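Local coordinates for protein nicotinamide riboside transporter PnuC (Neisseria mucosa ATCC 25996, PDB 4QTN) that probably carries nicotinamide riboside, a form of vitamin B3, across the bacterial inner membrane as a homotrimer, at residues W15-F18 with E19-L23. Residues are numbered along the deposited sequence; the frame is centred on the assembly and turned at random.
Sequences WTHF and EAVWL. With BOG (octyl beta-D-glucopyranoside), chain J.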
ATOM      1  N   TRP C  15     -13.317  22.484   0.471  1.00101.32           N
ATOM      2  CA  TRP C  15     -12.578  21.341  -0.110  1.00 95.95           C
ATOM      3  C   TRP C  15     -11.607  21.822  -1.152  1.00 91.53           C
ATOM      4  O   TRP C  15     -11.955  22.676  -1.990  1.00 91.00           O
ATOM      5  CB  TRP C  15     -13.512  20.323  -0.768  1.00 95.45           C
ATOM      6  CG  TRP C  15     -14.579  19.811   0.091  1.00102.72           C
ATOM      7  CD1 TRP C  15     -15.845  20.292   0.184  1.00108.19           C
ATOM      8  CD2 TRP C  15     -14.511  18.684   0.957  1.00105.84           C
ATOM      9  NE1 TRP C  15     -16.574  19.544   1.070  1.00115.44           N
ATOM     10  CE2 TRP C  15     -15.779  18.546   1.560  1.00112.86           C
ATOM     11  CE3 TRP C  15     -13.502  17.790   1.300  1.00112.45           C
ATOM     12  CZ2 TRP C  15     -16.064  17.549   2.488  1.00116.74           C
ATOM     13  CZ3 TRP C  15     -13.783  16.798   2.220  1.00122.66           C
ATOM     14  CH2 TRP C  15     -15.063  16.686   2.805  1.00121.98           C
ATOM     15  N   THR C  16     -10.391  21.270  -1.114  1.00 90.87           N
ATOM     16  CA  THR C  16      -9.490  21.315  -2.260  1.00 95.76           C
ATOM     17  C   THR C  16     -10.066  20.496  -3.410  1.00102.95           C
ATOM     18  O   THR C  16     -10.958  19.635  -3.206  1.00 96.88           O
ATOM     19  CB  THR C  16      -8.106  20.747  -1.937  1.00 92.14           C
ATOM     20  OG1 THR C  16      -8.219  19.352  -1.652  1.00 95.45           O
ATOM     21  CG2 THR C  16      -7.511  21.443  -0.767  1.00 97.66           C
ATOM     22  N   HIS C  17      -9.551  20.766  -4.618  1.00104.87           N
ATOM     23  CA  HIS C  17      -9.908  20.008  -5.821  1.00 96.08           C
ATOM     24  C   HIS C  17      -9.601  18.528  -5.618  1.00 94.54           C
ATOM     25  O   HIS C  17     -10.459  17.655  -5.847  1.00 89.06           O
ATOM     26  CB  HIS C  17      -9.134  20.546  -7.023  1.00 92.52           C
ATOM     27  CG  HIS C  17      -9.429  19.831  -8.297  1.00 95.61           C
ATOM     28  ND1 HIS C  17      -8.955  18.567  -8.565  1.00 97.21           N
ATOM     29  CD2 HIS C  17     -10.149  20.201  -9.384  1.00102.51           C
ATOM     30  CE1 HIS C  17      -9.371  18.185  -9.760  1.00101.39           C
ATOM     31  NE2 HIS C  17     -10.100  19.157 -10.277  1.00105.12           N
ATOM     32  N   PHE C  18      -8.383  18.257  -5.145  1.00 90.41           N
ATOM     33  CA  PHE C  18      -7.924  16.912  -4.901  1.00 81.71           C
ATOM     34  C   PHE C  18      -8.831  16.156  -3.890  1.00 84.19           C
ATOM     35  O   PHE C  18      -9.309  15.054  -4.180  1.00 80.08           O
ATOM     36  CB  PHE C  18      -6.494  16.968  -4.443  1.00 78.49           C
ATOM     37  CG  PHE C  18      -5.914  15.644  -4.088  1.00 76.99           C
ATOM     38  CD1 PHE C  18      -5.405  14.816  -5.059  1.00 80.06           C
ATOM     39  CD2 PHE C  18      -5.810  15.260  -2.778  1.00 78.53           C
ATOM     40  CE1 PHE C  18      -4.822  13.609  -4.733  1.00 82.21           C
ATOM     41  CE2 PHE C  18      -5.233  14.047  -2.434  1.00 81.44           C
ATOM     42  CZ  PHE C  18      -4.744  13.219  -3.418  1.00 81.73           C
ATOM     43  N   GLU C  19      -9.113  16.768  -2.741  1.00 86.91           N
ATOM     44  CA  GLU C  19     -10.039  16.154  -1.788  1.00 93.55           C
ATOM     45  C   GLU C  19     -11.373  15.842  -2.465  1.00 96.61           C
ATOM     46  O   GLU C  19     -11.973  14.794  -2.231  1.00 93.05           O
ATOM     47  CB  GLU C  19     -10.280  17.056  -0.592  1.00 97.34           C
ATOM     48  CG  GLU C  19      -9.095  17.232   0.329  1.00102.33           C
ATOM     49  CD  GLU C  19      -9.098  18.592   1.014  1.00109.13           C
ATOM     50  OE1 GLU C  19      -8.179  18.869   1.818  1.00118.46           O
ATOM     51  OE2 GLU C  19     -10.015  19.397   0.744  1.00101.07           O
ATOM     52  N   ALA C  20     -11.828  16.749  -3.317  1.00 99.00           N
ATOM     53  CA  ALA C  20     -13.124  16.565  -3.969  1.00106.12           C
ATOM     54  C   ALA C  20     -13.110  15.361  -4.909  1.00105.66           C
ATOM     55  O   ALA C  20     -13.979  14.495  -4.818  1.00107.03           O
ATOM     56  CB  ALA C  20     -13.554  17.831  -4.705  1.00109.76           C
ATOM     57  N   VAL C  21     -12.090  15.300  -5.775  1.00 97.87           N
ATOM     58  CA  VAL C  21     -11.923  14.214  -6.741  1.00 95.00           C
ATOM     59  C   VAL C  21     -11.994  12.831  -6.097  1.00 97.58           C
ATOM     60  O   VAL C  21     -12.709  11.940  -6.582  1.00102.33           O
ATOM     61  CB  VAL C  21     -10.581  14.347  -7.473  1.00 95.38           C
ATOM     62  CG1 VAL C  21     -10.305  13.127  -8.338  1.00 97.18           C
ATOM     63  CG2 VAL C  21     -10.576  15.599  -8.311  1.00102.18           C
ATOM     64  N   TRP C  22     -11.241  12.645  -5.013  1.00 93.64           N
ATOM     65  CA  TRP C  22     -11.139  11.341  -4.378  1.00 89.93           C
ATOM     66  C   TRP C  22     -12.387  10.953  -3.620  1.00 90.65           C
ATOM     67  O   TRP C  22     -12.806   9.807  -3.663  1.00 96.66           O
ATOM     68  CB  TRP C  22      -9.916  11.269  -3.486  1.00 82.20           C
ATOM     69  CG  TRP C  22      -8.700  11.039  -4.261  1.00 84.52           C
ATOM     70  CD1 TRP C  22      -7.885  11.989  -4.822  1.00 86.86           C
ATOM     71  CD2 TRP C  22      -8.176   9.784  -4.649  1.00 86.23           C
ATOM     72  NE1 TRP C  22      -6.876  11.390  -5.521  1.00 87.48           N
ATOM     73  CE2 TRP C  22      -7.023  10.033  -5.424  1.00 88.52           C
ATOM     74  CE3 TRP C  22      -8.567   8.464  -4.427  1.00 89.27           C
ATOM     75  CZ2 TRP C  22      -6.253   9.015  -5.962  1.00 95.08           C
ATOM     76  CZ3 TRP C  22      -7.802   7.449  -4.964  1.00 96.17           C
ATOM     77  CH2 TRP C  22      -6.652   7.728  -5.719  1.00100.36           C
ATOM     78  N   LEU C  23     -12.998  11.910  -2.940  1.00 89.40           N
ATOM     79  CA  LEU C  23     -14.260  11.642  -2.265  1.00 95.42           C
ATOM     80  C   LEU C  23     -15.351  11.234  -3.263  1.00101.86           C
ATOM     81  O   LEU C  23     -16.052  10.239  -3.054  1.00106.03           O
ATOM     82  CB  LEU C  23     -14.713  12.852  -1.466  1.00 93.86           C
ATOM     83  CG  LEU C  23     -16.016  12.629  -0.713  1.00 93.27           C
ATOM     84  CD1 LEU C  23     -15.836  11.575   0.374  1.00 87.56           C
ATOM     85  CD2 LEU C  23     -16.498  13.947  -0.136  1.00 96.18           C
TER
HETATM   86  C1  BOG J 302     -16.164  23.137  -4.037  1.00124.67           C
HETATM   87  O1  BOG J 302     -16.065  21.762  -4.163  1.00107.69           O
HETATM   88  C2  BOG J 302     -15.230  23.616  -2.934  1.00141.13           C
HETATM   89  O2  BOG J 302     -15.602  23.039  -1.626  1.00129.00           O
HETATM   90  C3  BOG J 302     -15.268  25.098  -2.816  1.00153.92           C
HETATM   91  O3  BOG J 302     -14.369  25.492  -1.731  1.00158.22           O
HETATM   92  C4  BOG J 302     -14.876  25.787  -4.084  1.00151.21           C
HETATM   93  O4  BOG J 302     -15.152  27.195  -3.971  1.00136.47           O
HETATM   94  C5  BOG J 302     -15.555  25.229  -5.357  1.00141.55           C
HETATM   95  O5  BOG J 302     -15.826  23.754  -5.363  1.00128.76           O
HETATM   96  C6  BOG J 302     -14.659  25.532  -6.505  1.00142.32           C
HETATM   97  O6  BOG J 302     -15.408  25.621  -7.713  1.00145.08           O
HETATM   98  C1' BOG J 302     -17.163  21.013  -3.579  1.00100.23           C
HETATM   99  C2' BOG J 302     -16.658  19.560  -3.303  1.00 94.48           C
HETATM  100  C3' BOG J 302     -17.787  18.701  -2.790  1.00 89.41           C
HETATM  101  C4' BOG J 302     -17.279  17.229  -2.703  1.00 87.12           C
HETATM  102  C5' BOG J 302     -18.385  16.302  -2.113  1.00 81.58           C
HETATM  103  C6' BOG J 302     -18.712  16.730  -0.660  1.00101.14           C
HETATM  104  C7' BOG J 302     -20.245  16.806  -0.450  1.00113.08           C
HETATM  105  C8' BOG J 302     -20.785  15.489   0.209  1.00103.31           C
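T16 and E19 cross at about a right angle, each side chain hydrogen-bonded to the other's backbone amide. T16 OG1, turned in between its own N and C by chi1 65°, accepts a nearly straight bond from E19 N at 2.9 Å. In return, T16 N reaches E19 OE2 at 2.7 Å, coming from above the carboxylate plane. These reciprocal bonds define a capping box with T16 as N-cap of transmembrane helix 17-34, whose regular pattern starts with A20 N to T16 O and V21 N to H17 O. The same carboxylate continues outward: OE2 pairs with K59 in a salt bridge and OE1 is hydrogen-bonded to the hydroxyl of Y223, tying the helix start to helices 41-59 and 208-234. W15 stands across E19, its ring plane 80° from the carboxylate, with E19 CB at the indole edge, 3.8 Å from W15 CE3. An octyl glucoside lies along the indole, its C4' over one face, and its O2 accepts from W15 N at 3.2 Å. Farther round the helix, F18 and W22 meet obliquely, planes at 56°, W22 CD1 lying over one F18 face, 3.5 Å from F18 CE1; W22 also meets Y225 of the second subunit, ring to ring.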